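Local coordinates for endoglucanase (Clostridium thermocellum, PDB 2E4T), which hydrolyses cellulose and probably xyloglucan, this chain being the family 44 glycoside hydrolase part of a longer multidomain protein, at residues A188-T193 with A204-E209; L109-Y114 with V212-A217; F228-Y233 with R255-Y260; N341-I346 with T353-T358. All blocks are in the same frame, centred on the assembly; numbering follows the deposited sequence. Where two conformers were deposited one is given.

Contact 1 of 4, residues A188-T193 with A204-E209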
loop_
_atom_site.group_PDB
_atom_site.type_symbol
_atom_site.label_atom_id
_atom_site.label_comp_id
_atom_site.label_asym_id
_atom_site.label_seq_id
_atom_site.Cartn_x
_atom_site.Cartn_y
_atom_site.Cartn_z
ATOM N N ALA A 188 -7.001 -13.575 -8.094
ATOM C CA ALA A 188 -6.871 -14.008 -9.462
ATOM C C ALA A 188 -5.596 -14.798 -9.713
ATOM O O ALA A 188 -5.478 -15.429 -10.779
ATOM C CB ALA A 188 -7.016 -12.854 -10.448
ATOM N N LEU A 189 -4.665 -14.765 -8.760
ATOM C CA LEU A 189 -3.452 -15.619 -8.828
ATOM C C LEU A 189 -3.574 -16.836 -7.896
ATOM O O LEU A 189 -2.628 -17.633 -7.869
ATOM C CB LEU A 189 -2.186 -14.838 -8.554
ATOM C CG LEU A 189 -1.886 -13.748 -9.599
ATOM C CD1 LEU A 189 -0.526 -13.128 -9.311
ATOM C CD2 LEU A 189 -1.953 -14.257 -11.036
ATOM N N TRP A 190 -4.692 -17.062 -7.207
ATOM C CA TRP A 190 -4.779 -18.244 -6.348
ATOM C C TRP A 190 -4.416 -19.511 -7.126
ATOM O O TRP A 190 -3.700 -20.393 -6.605
ATOM C CB TRP A 190 -6.174 -18.391 -5.747
ATOM C CG TRP A 190 -6.507 -17.472 -4.641
ATOM C CD1 TRP A 190 -5.652 -16.803 -3.805
ATOM C CD2 TRP A 190 -7.834 -17.187 -4.168
ATOM N NE1 TRP A 190 -6.360 -16.087 -2.850
ATOM C CE2 TRP A 190 -7.710 -16.321 -3.040
ATOM C CE3 TRP A 190 -9.108 -17.568 -4.595
ATOM C CZ2 TRP A 190 -8.838 -15.849 -2.345
ATOM C CZ3 TRP A 190 -10.230 -17.102 -3.904
ATOM C CH2 TRP A 190 -10.087 -16.264 -2.788
ATOM N N SER A 191 -4.968 -19.659 -8.341
ATOM C CA SER A 191 -4.746 -20.910 -9.063
ATOM C C SER A 191 -3.301 -21.059 -9.598
ATOM O O SER A 191 -2.937 -22.173 -10.010
ATOM C CB SER A 191 -5.724 -20.993 -10.224
ATOM O OG SER A 191 -5.526 -19.857 -11.084
ATOM N N HIS A 192 -2.525 -19.967 -9.588
ATOM C CA HIS A 192 -1.134 -19.984 -9.996
ATOM C C HIS A 192 -0.190 -20.101 -8.781
ATOM O O HIS A 192 0.753 -20.928 -8.786
ATOM C CB HIS A 192 -0.834 -18.687 -10.781
ATOM C CG HIS A 192 0.543 -18.646 -11.236
ATOM N ND1 HIS A 192 1.574 -17.881 -10.710
ATOM C CD2 HIS A 192 1.072 -19.323 -12.267
ATOM C CE1 HIS A 192 2.685 -18.095 -11.421
ATOM N NE2 HIS A 192 2.397 -18.976 -12.368
ATOM N N THR A 193 -0.408 -19.267 -7.769
ATOM C CA THR A 193 0.453 -19.244 -6.587
ATOM C C THR A 193 0.138 -20.391 -5.635
ATOM O O THR A 193 1.038 -20.954 -5.014
ATOM C CB THR A 193 0.278 -17.891 -5.880
ATOM O OG1 THR A 193 0.606 -16.880 -6.856
ATOM C CG2 THR A 193 1.135 -17.781 -4.649
ATOM N N ALA A 204 -15.592 -14.600 -10.754
ATOM C CA ALA A 204 -16.106 -13.372 -10.170
ATOM C C ALA A 204 -17.199 -13.674 -9.115
ATOM O O ALA A 204 -17.226 -13.051 -8.042
ATOM C CB ALA A 204 -16.641 -12.468 -11.277
ATOM N N LYS A 205 -18.081 -14.624 -9.423
ATOM C CA LYS A 205 -19.148 -14.956 -8.469
ATOM C C LYS A 205 -18.564 -15.509 -7.159
ATOM O O LYS A 205 -19.040 -15.124 -6.073
ATOM C CB LYS A 205 -20.122 -15.967 -9.065
ATOM C CG LYS A 205 -21.043 -15.349 -10.108
ATOM C CD LYS A 205 -22.081 -16.357 -10.622
ATOM C CE LYS A 205 -21.537 -17.645 -11.226
ATOM N NZ LYS A 205 -20.661 -17.408 -12.409
ATOM N N GLU A 206 -17.577 -16.400 -7.219
ATOM C CA GLU A 206 -17.021 -16.937 -5.987
ATOM C C GLU A 206 -16.367 -15.801 -5.186
ATOM O O GLU A 206 -16.490 -15.751 -3.955
ATOM C CB GLU A 206 -15.976 -18.035 -6.295
ATOM C CG GLU A 206 -15.266 -18.542 -5.043
ATOM C CD GLU A 206 -14.206 -19.609 -5.194
ATOM O OE1 GLU A 206 -14.446 -20.641 -5.845
ATOM O OE2 GLU A 206 -13.088 -19.340 -4.721
ATOM N N LEU A 207 -15.605 -14.933 -5.879
ATOM C CA LEU A 207 -14.903 -13.889 -5.126
ATOM C C LEU A 207 -15.899 -12.989 -4.394
ATOM O O LEU A 207 -15.670 -12.638 -3.215
ATOM C CB LEU A 207 -13.975 -13.099 -6.063
ATOM C CG LEU A 207 -13.115 -12.078 -5.350
ATOM C CD1 LEU A 207 -12.288 -12.678 -4.218
ATOM C CD2 LEU A 207 -12.193 -11.428 -6.379
ATOM N N ILE A 208 -16.992 -12.591 -5.064
ATOM C CA ILE A 208 -17.986 -11.763 -4.334
ATOM C C ILE A 208 -18.599 -12.516 -3.189
ATOM O O ILE A 208 -18.742 -11.969 -2.079
ATOM C CB ILE A 208 -19.096 -11.242 -5.313
ATOM C CG1 ILE A 208 -18.538 -10.333 -6.368
ATOM C CG2 ILE A 208 -20.220 -10.599 -4.547
ATOM C CD1 ILE A 208 -17.805 -9.201 -5.913
ATOM N N GLU A 209 -19.009 -13.775 -3.435
ATOM C CA GLU A 209 -19.660 -14.537 -2.353
ATOM C C GLU A 209 -18.770 -14.597 -1.134
ATOM O O GLU A 209 -19.235 -14.383 0.013
ATOM C CB GLU A 209 -20.018 -15.950 -2.878
ATOM C CG GLU A 209 -21.180 -15.951 -3.800
ATOM C CD GLU A 209 -21.715 -17.341 -4.092
ATOM O OE1 GLU A 209 -21.298 -18.333 -3.443
ATOM O OE2 GLU A 209 -22.566 -17.454 -4.996
#
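Trp-190 carries the whole contact on its side, reaching Glu-206 and Leu-207 of the opposing helix with the six-membered half of its indole.

The polar-to-aromatic part is an approach at the ring edge: CZ3 of Trp-190 lies 3.7 Å from OE2 of Glu-206, and the oxygen sits near the plane of the indole. The carboxylate is turned 32° against the ring, so the two flat groups neither stack nor stand upright on each other. An extended Glu-206 chain, with CG anti to the backbone N (chi1 175°), carries OE2 across the gap. Two conformers of Glu-206 were deposited, so this applies to one of them. The oxygen draws its main polar support from beyond the contact, from NE2 of His-198 and the ammonium group of Lys-210; its place at the ring edge probably owes more to these than to the ring.

The apolar part is looser. CH2 of Trp-190 comes within 4.4 Å of CD1 of Leu-207, a methyl lying oblique to the ring, and no hydrogen bond links the two segments.

Around this pair, the indole NE1 bonds to OD1 of Asp-184, the ring meets that of His-198, and Phe-257 of helix 257-272 packs on Leu-207. Between the two segments, the indole alone joins helix 190-193, in the loop after barrel strand 180-183, to helix 204-221, an outer helix of the TIM-like barrel.

Contact 2 of 4, residues L109-Y114 with V212-A217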
loop_
_atom_site.group_PDB
_atom_site.type_symbol
_atom_site.label_atom_id
_atom_site.label_comp_id
_atom_site.label_asym_id
_atom_site.label_seq_id
_atom_site.Cartn_x
_atom_site.Cartn_y
_atom_site.Cartn_z
ATOM N N LEU A 109 -6.756 -12.025 6.291
ATOM C CA LEU A 109 -7.543 -13.204 6.626
ATOM C C LEU A 109 -7.614 -14.114 5.382
ATOM O O LEU A 109 -7.363 -13.710 4.254
ATOM C CB LEU A 109 -8.952 -12.805 7.092
ATOM C CG LEU A 109 -8.959 -11.879 8.320
ATOM C CD1 LEU A 109 -10.420 -11.497 8.627
ATOM C CD2 LEU A 109 -8.293 -12.540 9.520
ATOM N N GLN A 110 -7.989 -15.388 5.654
ATOM C CA GLN A 110 -7.818 -16.453 4.682
ATOM C C GLN A 110 -9.162 -16.791 4.011
ATOM O O GLN A 110 -10.129 -17.176 4.679
ATOM C CB GLN A 110 -7.266 -17.683 5.432
ATOM C CG GLN A 110 -5.832 -17.470 5.913
ATOM C CD GLN A 110 -5.655 -16.375 6.956
ATOM O OE1 GLN A 110 -6.362 -16.354 7.988
ATOM N NE2 GLN A 110 -4.703 -15.461 6.704
ATOM N N ALA A 111 -9.188 -16.643 2.679
ATOM C CA ALA A 111 -10.396 -16.826 1.922
ATOM C C ALA A 111 -10.279 -17.824 0.772
ATOM O O ALA A 111 -11.290 -18.221 0.197
ATOM C CB ALA A 111 -10.972 -15.501 1.391
ATOM N N ALA A 112 -9.065 -18.225 0.387
ATOM C CA ALA A 112 -8.898 -19.119 -0.759
ATOM C C ALA A 112 -9.574 -20.482 -0.492
ATOM O O ALA A 112 -9.967 -21.149 -1.454
ATOM C CB ALA A 112 -7.439 -19.302 -1.106
ATOM N N GLY A 113 -9.678 -20.879 0.754
ATOM C CA GLY A 113 -10.580 -21.949 1.158
ATOM C C GLY A 113 -10.028 -22.907 2.186
ATOM O O GLY A 113 -10.811 -23.567 2.883
ATOM N N TYR A 114 -8.696 -22.992 2.279
ATOM C CA TYR A 114 -8.032 -23.953 3.165
ATOM C C TYR A 114 -6.741 -23.308 3.691
ATOM O O TYR A 114 -6.169 -22.401 3.033
ATOM C CB TYR A 114 -7.650 -25.229 2.392
ATOM C CG TYR A 114 -8.859 -25.989 1.903
ATOM C CD1 TYR A 114 -9.415 -27.019 2.677
ATOM C CD2 TYR A 114 -9.475 -25.689 0.690
ATOM C CE1 TYR A 114 -10.551 -27.693 2.250
ATOM C CE2 TYR A 114 -10.631 -26.337 0.261
ATOM C CZ TYR A 114 -11.149 -27.350 1.071
ATOM O OH TYR A 114 -12.293 -28.007 0.634
ATOM N N VAL A 212 -18.269 -11.024 0.641
ATOM C CA VAL A 212 -19.434 -10.650 1.401
ATOM C C VAL A 212 -19.522 -11.458 2.687
ATOM O O VAL A 212 -19.789 -10.931 3.779
ATOM C CB VAL A 212 -20.707 -10.787 0.549
ATOM C CG1 VAL A 212 -21.970 -10.630 1.342
ATOM C CG2 VAL A 212 -20.680 -9.765 -0.597
ATOM N N ALA A 213 -19.379 -12.797 2.554
ATOM C CA ALA A 213 -19.517 -13.661 3.714
ATOM C C ALA A 213 -18.422 -13.384 4.761
ATOM O O ALA A 213 -18.705 -13.355 5.982
ATOM C CB ALA A 213 -19.530 -15.111 3.298
ATOM N N LEU A 214 -17.179 -13.209 4.324
ATOM C CA LEU A 214 -16.106 -12.953 5.281
ATOM C C LEU A 214 -16.309 -11.594 5.944
ATOM O O LEU A 214 -16.135 -11.453 7.171
ATOM C CB LEU A 214 -14.746 -13.095 4.592
ATOM C CG LEU A 214 -13.552 -12.756 5.465
ATOM C CD1 LEU A 214 -13.536 -13.585 6.763
ATOM C CD2 LEU A 214 -12.252 -13.043 4.697
ATOM N N SER A 215 -16.656 -10.577 5.165
ATOM C CA SER A 215 -16.871 -9.265 5.745
ATOM C C SER A 215 -17.958 -9.301 6.824
ATOM O O SER A 215 -17.810 -8.763 7.933
ATOM C CB SER A 215 -17.244 -8.264 4.660
ATOM O OG SER A 215 -17.449 -7.012 5.278
ATOM N N LYS A 216 -19.107 -9.951 6.515
ATOM C CA LYS A 216 -20.170 -10.089 7.516
ATOM C C LYS A 216 -19.653 -10.747 8.775
ATOM O O LYS A 216 -19.972 -10.318 9.899
ATOM C CB LYS A 216 -21.350 -10.881 6.963
ATOM C CG LYS A 216 -22.169 -10.147 5.950
ATOM C CD LYS A 216 -23.141 -11.091 5.224
ATOM C CE LYS A 216 -24.048 -10.411 4.248
ATOM N NZ LYS A 216 -24.873 -11.380 3.470
ATOM N N ALA A 217 -18.887 -11.828 8.621
ATOM C CA ALA A 217 -18.414 -12.566 9.766
ATOM C C ALA A 217 -17.507 -11.707 10.658
ATOM O O ALA A 217 -17.593 -11.744 11.895
ATOM C CB ALA A 217 -17.640 -13.813 9.275
#
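Leu-109 and Ala-111 present their side chains to one residue of helix 204-221, Leu-214, whose two methyls account for every close approach. The end of barrel strand 104-109 and the loop after it thus pack on the helix that follows the neighbouring strand, 180-183.

Leu-109, the last residue of its strand, comes first. Its CB is 4.1 Å from CD2 of Leu-214, and further out its CD1 lies 4.2 Å from CD1 of Leu-214; the two side chains cross at a slant and touch at two points. Leu-214 can offer both methyls because its CG stands opposite the backbone N (chi1 176°), which sends the fork outward from the helix. Gln-110 turns its CB away from the helix, and its NE2 is taken by the carbonyl oxygens of Thr-48 and Thr-108. Ala-111 turns back: its CB sits 4.3 Å from CD2 of Leu-214, so this one methyl is touched by both residues. At Ala-111 and Leu-214 the backbones come nearest, with the CA atoms 7.7 Å apart. The amides of Ala-111 and Ala-112 both bond to OD2 of Asp-184, and the carbonyl of Ala-111 receives NZ of Lys-210.

Chemically, the segments meet through buried carbon alone, so the contact itself rests on hydrophobic packing. Directional bonds to the loop come from outside the two segments, among them Asp-184 and Lys-210, the latter on helix 204-221 itself.

Contact 3 of 4, residues F228-Y233 with R255-Y260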
loop_
_atom_site.group_PDB
_atom_site.type_symbol
_atom_site.label_atom_id
_atom_site.label_comp_id
_atom_site.label_asym_id
_atom_site.label_seq_id
_atom_site.Cartn_x
_atom_site.Cartn_y
_atom_site.Cartn_z
ATOM N N PHE A 228 -10.757 -4.664 3.610
ATOM C CA PHE A 228 -10.005 -4.331 2.411
ATOM C C PHE A 228 -10.138 -5.474 1.397
ATOM O O PHE A 228 -9.971 -6.653 1.763
ATOM C CB PHE A 228 -8.485 -4.239 2.750
ATOM C CG PHE A 228 -8.055 -3.040 3.550
ATOM C CD1 PHE A 228 -8.560 -2.786 4.819
ATOM C CD2 PHE A 228 -7.091 -2.177 3.030
ATOM C CE1 PHE A 228 -8.117 -1.699 5.562
ATOM C CE2 PHE A 228 -6.631 -1.098 3.785
ATOM C CZ PHE A 228 -7.166 -0.853 5.061
ATOM N N GLY A 229 -10.369 -5.122 0.132
ATOM C CA GLY A 229 -10.314 -6.117 -0.913
ATOM C C GLY A 229 -10.383 -5.420 -2.255
ATOM O O GLY A 229 -10.726 -4.230 -2.324
ATOM N N PRO A 230 -10.036 -6.138 -3.338
ATOM C CA PRO A 230 -9.717 -7.563 -3.370
ATOM C C PRO A 230 -8.234 -7.924 -3.319
ATOM O O PRO A 230 -7.897 -9.093 -3.495
ATOM C CB PRO A 230 -10.390 -8.078 -4.697
ATOM C CG PRO A 230 -10.854 -6.826 -5.436
ATOM C CD PRO A 230 -10.215 -5.618 -4.704
ATOM N N ALA A 231 -7.353 -6.917 -3.107
ATOM C CA ALA A 231 -5.893 -7.176 -3.074
ATOM C C ALA A 231 -5.436 -7.736 -4.430
ATOM O O ALA A 231 -4.651 -8.691 -4.520
ATOM C CB ALA A 231 -5.476 -8.056 -1.911
ATOM N N LEU A 232 -5.928 -7.104 -5.507
ATOM C CA LEU A 232 -5.643 -7.574 -6.869
ATOM C C LEU A 232 -4.187 -7.378 -7.242
ATOM O O LEU A 232 -3.567 -6.322 -6.921
ATOM C CB LEU A 232 -6.549 -6.841 -7.869
ATOM C CG LEU A 232 -8.036 -7.037 -7.671
ATOM C CD1 LEU A 232 -8.791 -6.194 -8.692
ATOM C CD2 LEU A 232 -8.446 -8.511 -7.792
ATOM N N TYR A 233 -3.624 -8.329 -7.993
ATOM C CA TYR A 233 -2.190 -8.327 -8.171
ATOM C C TYR A 233 -1.690 -7.221 -9.127
ATOM O O TYR A 233 -0.516 -6.798 -9.045
ATOM C CB TYR A 233 -1.670 -9.693 -8.688
ATOM C CG TYR A 233 -1.766 -9.893 -10.181
ATOM C CD1 TYR A 233 -0.702 -9.542 -11.002
ATOM C CD2 TYR A 233 -2.890 -10.441 -10.750
ATOM C CE1 TYR A 233 -0.752 -9.720 -12.396
ATOM C CE2 TYR A 233 -2.966 -10.617 -12.133
ATOM C CZ TYR A 233 -1.896 -10.266 -12.929
ATOM O OH TYR A 233 -1.896 -10.426 -14.308
ATOM N N ARG A 255 -17.334 -1.801 -17.387
ATOM C CA ARG A 255 -16.165 -1.392 -18.109
ATOM C C ARG A 255 -14.929 -2.242 -17.710
ATOM O O ARG A 255 -14.002 -2.426 -18.525
ATOM C CB ARG A 255 -15.899 0.124 -17.858
ATOM C CG ARG A 255 -14.961 0.786 -18.851
ATOM C CD ARG A 255 -14.955 2.273 -18.658
ATOM N NE ARG A 255 -14.202 2.729 -17.463
ATOM C CZ ARG A 255 -13.000 3.281 -17.439
ATOM N NH1 ARG A 255 -12.262 3.400 -18.547
ATOM N NH2 ARG A 255 -12.539 3.755 -16.287
ATOM N N TRP A 256 -14.875 -2.631 -16.441
ATOM C CA TRP A 256 -13.786 -3.452 -15.902
ATOM C C TRP A 256 -14.268 -4.107 -14.624
ATOM O O TRP A 256 -15.304 -3.690 -14.020
ATOM C CB TRP A 256 -12.471 -2.708 -15.702
ATOM C CG TRP A 256 -12.432 -1.489 -14.841
ATOM C CD1 TRP A 256 -13.478 -0.684 -14.397
ATOM C CD2 TRP A 256 -11.229 -0.845 -14.388
ATOM N NE1 TRP A 256 -12.974 0.412 -13.718
ATOM C CE2 TRP A 256 -11.612 0.327 -13.691
ATOM C CE3 TRP A 256 -9.872 -1.157 -14.527
ATOM C CZ2 TRP A 256 -10.671 1.193 -13.150
ATOM C CZ3 TRP A 256 -8.947 -0.296 -13.997
ATOM C CH2 TRP A 256 -9.347 0.869 -13.310
ATOM N N PHE A 257 -13.527 -5.110 -14.175
ATOM C CA PHE A 257 -13.833 -5.844 -12.955
ATOM C C PHE A 257 -13.892 -4.920 -11.744
ATOM O O PHE A 257 -14.744 -5.152 -10.850
ATOM C CB PHE A 257 -12.861 -7.013 -12.739
ATOM C CG PHE A 257 -13.139 -7.720 -11.462
ATOM C CD1 PHE A 257 -14.185 -8.616 -11.348
ATOM C CD2 PHE A 257 -12.348 -7.458 -10.340
ATOM C CE1 PHE A 257 -14.503 -9.203 -10.120
ATOM C CE2 PHE A 257 -12.649 -8.042 -9.112
ATOM C CZ PHE A 257 -13.729 -8.923 -8.996
ATOM N N ILE A 258 -13.062 -3.876 -11.675
ATOM C CA ILE A 258 -13.171 -2.943 -10.540
ATOM C C ILE A 258 -14.593 -2.469 -10.347
ATOM O O ILE A 258 -15.106 -2.413 -9.209
ATOM C CB ILE A 258 -12.260 -1.715 -10.829
ATOM C CG1 ILE A 258 -10.767 -2.108 -10.882
ATOM C CG2 ILE A 258 -12.524 -0.599 -9.835
ATOM C CD1 ILE A 258 -10.190 -2.617 -9.578
ATOM N N ASP A 259 -15.288 -2.100 -11.450
ATOM C CA ASP A 259 -16.672 -1.600 -11.314
ATOM C C ASP A 259 -17.620 -2.673 -10.829
ATOM O O ASP A 259 -18.527 -2.400 -10.022
ATOM C CB ASP A 259 -17.165 -1.092 -12.672
ATOM C CG ASP A 259 -16.479 0.207 -13.101
ATOM O OD1 ASP A 259 -15.887 0.890 -12.247
ATOM O OD2 ASP A 259 -16.616 0.537 -14.318
ATOM N N TYR A 260 -17.477 -3.901 -11.362
ATOM C CA TYR A 260 -18.300 -5.031 -10.913
ATOM C C TYR A 260 -18.105 -5.256 -9.405
ATOM O O TYR A 260 -19.075 -5.436 -8.643
ATOM C CB TYR A 260 -17.926 -6.269 -11.701
ATOM C CG TYR A 260 -18.582 -7.551 -11.222
ATOM C CD1 TYR A 260 -19.755 -8.021 -11.817
ATOM C CD2 TYR A 260 -17.991 -8.321 -10.239
ATOM C CE1 TYR A 260 -20.322 -9.224 -11.437
ATOM C CE2 TYR A 260 -18.557 -9.537 -9.838
ATOM C CZ TYR A 260 -19.714 -9.984 -10.457
ATOM O OH TYR A 260 -20.211 -11.222 -10.074
#
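Leu-232 reaches across to Phe-257 and Ile-258 at the start of helix 257-272 and can be followed outward from the strand. Its CB points toward the helix. CG then lies opposite the carbonyl carbon (chi1 -61°), and the fork opens against the helix. One branch, CD2, stays 4.4 Å from CE2 of Phe-257, its nearest ring atom. The other, CD1, makes the closer contacts: it is 4.1 Å from CD2 of Phe-257, near the ring plane and thus at the edge, and 3.9 Å from CD1 of Ile-258. This methyl therefore touches both an aromatic rim and an aliphatic tip.

Pro-230, which follows a cis peptide bond, adds a second edge contact, with its CG 4.3 Å from CE2 of Phe-257. Strand carbons thus line the rim of the phenyl ring. CB of Ile-258 stands 3.5 Å above the plane of the Trp-256 indole, offset toward its rim. The indole NE1 makes a weak bond to OD1 of Asp-259 (N-H...O angle 126°), and both atoms also bond to OG of Ser-345.

Strand 226-232 of the parallel barrel sheet here packs on the helix that follows it, the first half of a beta-alpha-beta unit. Between them only carbon meets carbon, all of it buried, and nothing directional fixes the register. The polar groups lie on the far side of Ile-258, where the helix start is tied to helix 338-349 instead.

Contact 4 of 4, residues N341-I346 with T353-T358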
loop_
_atom_site.group_PDB
_atom_site.type_symbol
_atom_site.label_atom_id
_atom_site.label_comp_id
_atom_site.label_asym_id
_atom_site.label_seq_id
_atom_site.Cartn_x
_atom_site.Cartn_y
_atom_site.Cartn_z
ATOM N N ASN A 341 -8.840 6.991 -12.397
ATOM C CA ASN A 341 -9.770 5.967 -12.897
ATOM C C ASN A 341 -10.351 5.127 -11.744
ATOM O O ASN A 341 -11.561 4.840 -11.728
ATOM C CB ASN A 341 -9.146 5.117 -13.998
ATOM C CG ASN A 341 -9.312 5.787 -15.336
ATOM O OD1 ASN A 341 -10.298 5.520 -16.035
ATOM N ND2 ASN A 341 -8.427 6.684 -15.711
ATOM N N LEU A 342 -9.492 4.707 -10.801
ATOM C CA LEU A 342 -9.994 3.936 -9.657
ATOM C C LEU A 342 -10.965 4.797 -8.831
ATOM O O LEU A 342 -12.022 4.324 -8.381
ATOM C CB LEU A 342 -8.828 3.439 -8.802
ATOM C CG LEU A 342 -7.959 2.381 -9.481
ATOM C CD1 LEU A 342 -6.645 2.186 -8.708
ATOM C CD2 LEU A 342 -8.720 1.029 -9.599
ATOM N N LEU A 343 -10.571 6.058 -8.573
ATOM C CA LEU A 343 -11.403 6.934 -7.745
ATOM C C LEU A 343 -12.755 7.257 -8.448
ATOM O O LEU A 343 -13.786 7.359 -7.772
ATOM C CB LEU A 343 -10.656 8.206 -7.394
ATOM C CG LEU A 343 -9.470 7.970 -6.449
ATOM C CD1 LEU A 343 -8.557 9.187 -6.459
ATOM C CD2 LEU A 343 -9.922 7.643 -5.031
ATOM N N ASP A 344 -12.715 7.413 -9.767
ATOM C CA ASP A 344 -13.953 7.652 -10.542
ATOM C C ASP A 344 -14.866 6.447 -10.460
ATOM O O ASP A 344 -16.093 6.564 -10.343
ATOM C CB ASP A 344 -13.595 7.970 -11.984
ATOM C CG ASP A 344 -14.780 8.036 -12.954
ATOM O OD1 ASP A 344 -15.418 9.059 -12.899
ATOM O OD2 ASP A 344 -15.058 7.111 -13.763
ATOM N N SER A 345 -14.295 5.232 -10.505
ATOM C CA SER A 345 -15.095 4.039 -10.316
ATOM C C SER A 345 -15.734 3.979 -8.950
ATOM O O SER A 345 -16.918 3.613 -8.828
ATOM C CB SER A 345 -14.228 2.793 -10.595
ATOM O OG SER A 345 -13.999 2.653 -11.970
ATOM N N ILE A 346 -14.975 4.334 -7.905
ATOM C CA ILE A 346 -15.549 4.423 -6.578
ATOM C C ILE A 346 -16.739 5.402 -6.553
ATOM O O ILE A 346 -17.818 5.090 -6.019
ATOM C CB ILE A 346 -14.489 4.799 -5.547
ATOM C CG1 ILE A 346 -13.562 3.580 -5.289
ATOM C CG2 ILE A 346 -15.137 5.292 -4.260
ATOM C CD1 ILE A 346 -12.283 3.935 -4.558
ATOM N N THR A 353 -16.162 4.619 -0.470
ATOM C CA THR A 353 -15.132 3.592 -0.346
ATOM C C THR A 353 -13.755 4.257 -0.445
ATOM O O THR A 353 -13.558 5.162 -1.264
ATOM C CB THR A 353 -15.338 2.536 -1.442
ATOM O OG1 THR A 353 -16.680 2.036 -1.346
ATOM C CG2 THR A 353 -14.371 1.376 -1.333
ATOM N N LYS A 354 -12.831 3.799 0.404
ATOM C CA LYS A 354 -11.488 4.326 0.404
ATOM C C LYS A 354 -10.615 3.532 -0.607
ATOM O O LYS A 354 -11.079 2.509 -1.150
ATOM C CB LYS A 354 -10.892 4.207 1.832
ATOM C CG LYS A 354 -11.671 5.003 2.859
ATOM C CD LYS A 354 -11.377 4.633 4.314
ATOM C CE LYS A 354 -12.157 5.414 5.308
ATOM N NZ LYS A 354 -11.663 5.382 6.668
ATOM N N LEU A 355 -9.398 4.009 -0.853
ATOM C CA LEU A 355 -8.501 3.368 -1.821
ATOM C C LEU A 355 -7.152 3.086 -1.149
ATOM O O LEU A 355 -6.577 3.997 -0.518
ATOM C CB LEU A 355 -8.317 4.284 -3.043
ATOM C CG LEU A 355 -7.361 3.768 -4.116
ATOM C CD1 LEU A 355 -7.849 2.460 -4.730
ATOM C CD2 LEU A 355 -7.216 4.801 -5.226
ATOM N N ALA A 356 -6.649 1.852 -1.303
ATOM C CA ALA A 356 -5.338 1.520 -0.757
ATOM C C ALA A 356 -4.505 0.818 -1.824
ATOM O O ALA A 356 -5.015 0.011 -2.608
ATOM C CB ALA A 356 -5.464 0.615 0.472
ATOM N N ILE A 357 -3.196 1.112 -1.789
ATOM C CA ILE A 357 -2.200 0.468 -2.661
ATOM C C ILE A 357 -1.332 -0.362 -1.718
ATOM O O ILE A 357 -0.400 0.146 -1.098
ATOM C CB ILE A 357 -1.374 1.481 -3.469
ATOM C CG1 ILE A 357 -2.260 2.561 -4.120
ATOM C CG2 ILE A 357 -0.521 0.723 -4.446
ATOM C CD1 ILE A 357 -3.304 2.072 -5.099
ATOM N N THR A 358 -1.703 -1.660 -1.562
ATOM C CA THR A 358 -1.139 -2.450 -0.478
ATOM C C THR A 358 0.161 -3.204 -0.853
ATOM O O THR A 358 0.807 -3.764 0.048
ATOM C CB THR A 358 -2.172 -3.413 0.106
ATOM O OG1 THR A 358 -2.605 -4.300 -0.908
ATOM C CG2 THR A 358 -3.274 -2.654 0.822
#
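This is a buried helix-on-strand contact, in which Leu-342, Leu-343 and Ile-346 of helix 338-349 cover Thr-353 and Leu-355 of the barrel strand that follows. The short segments run nearly antiparallel, at 150° between their N-to-C directions, and their axes approach to 9.4 Å, a spacing usual for one layer of side chains between a helix and a sheet.

Leu-355 is the central element. With chi1 at 178°, it swings CG away from its own backbone N and beside its carbonyl carbon, which turns both methyls to the helix. CD2 of Leu-355 meets CD2 of Leu-343 at 3.9 Å; Leu-342 approaches to 4.2 Å, its CB against CD2 of Leu-355 and its CD1 against CD1 of Leu-355. Both helix leucines lie across the Leu-355 side chain at about a right angle.

One helical turn after Leu-342, Ile-346 rests on the strand backbone as well as on side chains. Its CG2 is 3.4 Å from the carbonyl O of Thr-353 and 3.9 Å from CB of the same residue; its CD1 lies 3.7 Å from O of Thr-353 and 3.9 Å from O of Lys-354. These are packing contacts and not hydrogen bonds. OG1 of Thr-353 has its own partners, the carbonyl of Tyr-350 in the connecting turn and NH1 of Arg-275.

A helix lying against the next strand through aliphatic residues, with strand 354-360 parallel to its neighbour 279-284, is the second half of a beta-alpha-beta crossover, the building unit of the TIM barrel.

Overall arrangement
From the N terminus, contact 2 opens first, at the end of strand 104-109, and closes on helix 204-221 after 97 intervening residues. Contact 1 falls wholly within that span, joining the short helix 190-193 to the start of the same long helix; the two touch where the Trp-190 indole meets Ala-112. The chain then enters strand 226-232, and contact 3 closes a shorter excursion to helix 257-272. Contact 4 follows in series, across a tight turn from helix 338-349 to strand 354-360. No pair crosses. Contacts 1 and 3 meet between helices 204-221 and 257-272, contacts 3 and 4 between 257-272 and 338-349, so these three outer helices are linked in a row.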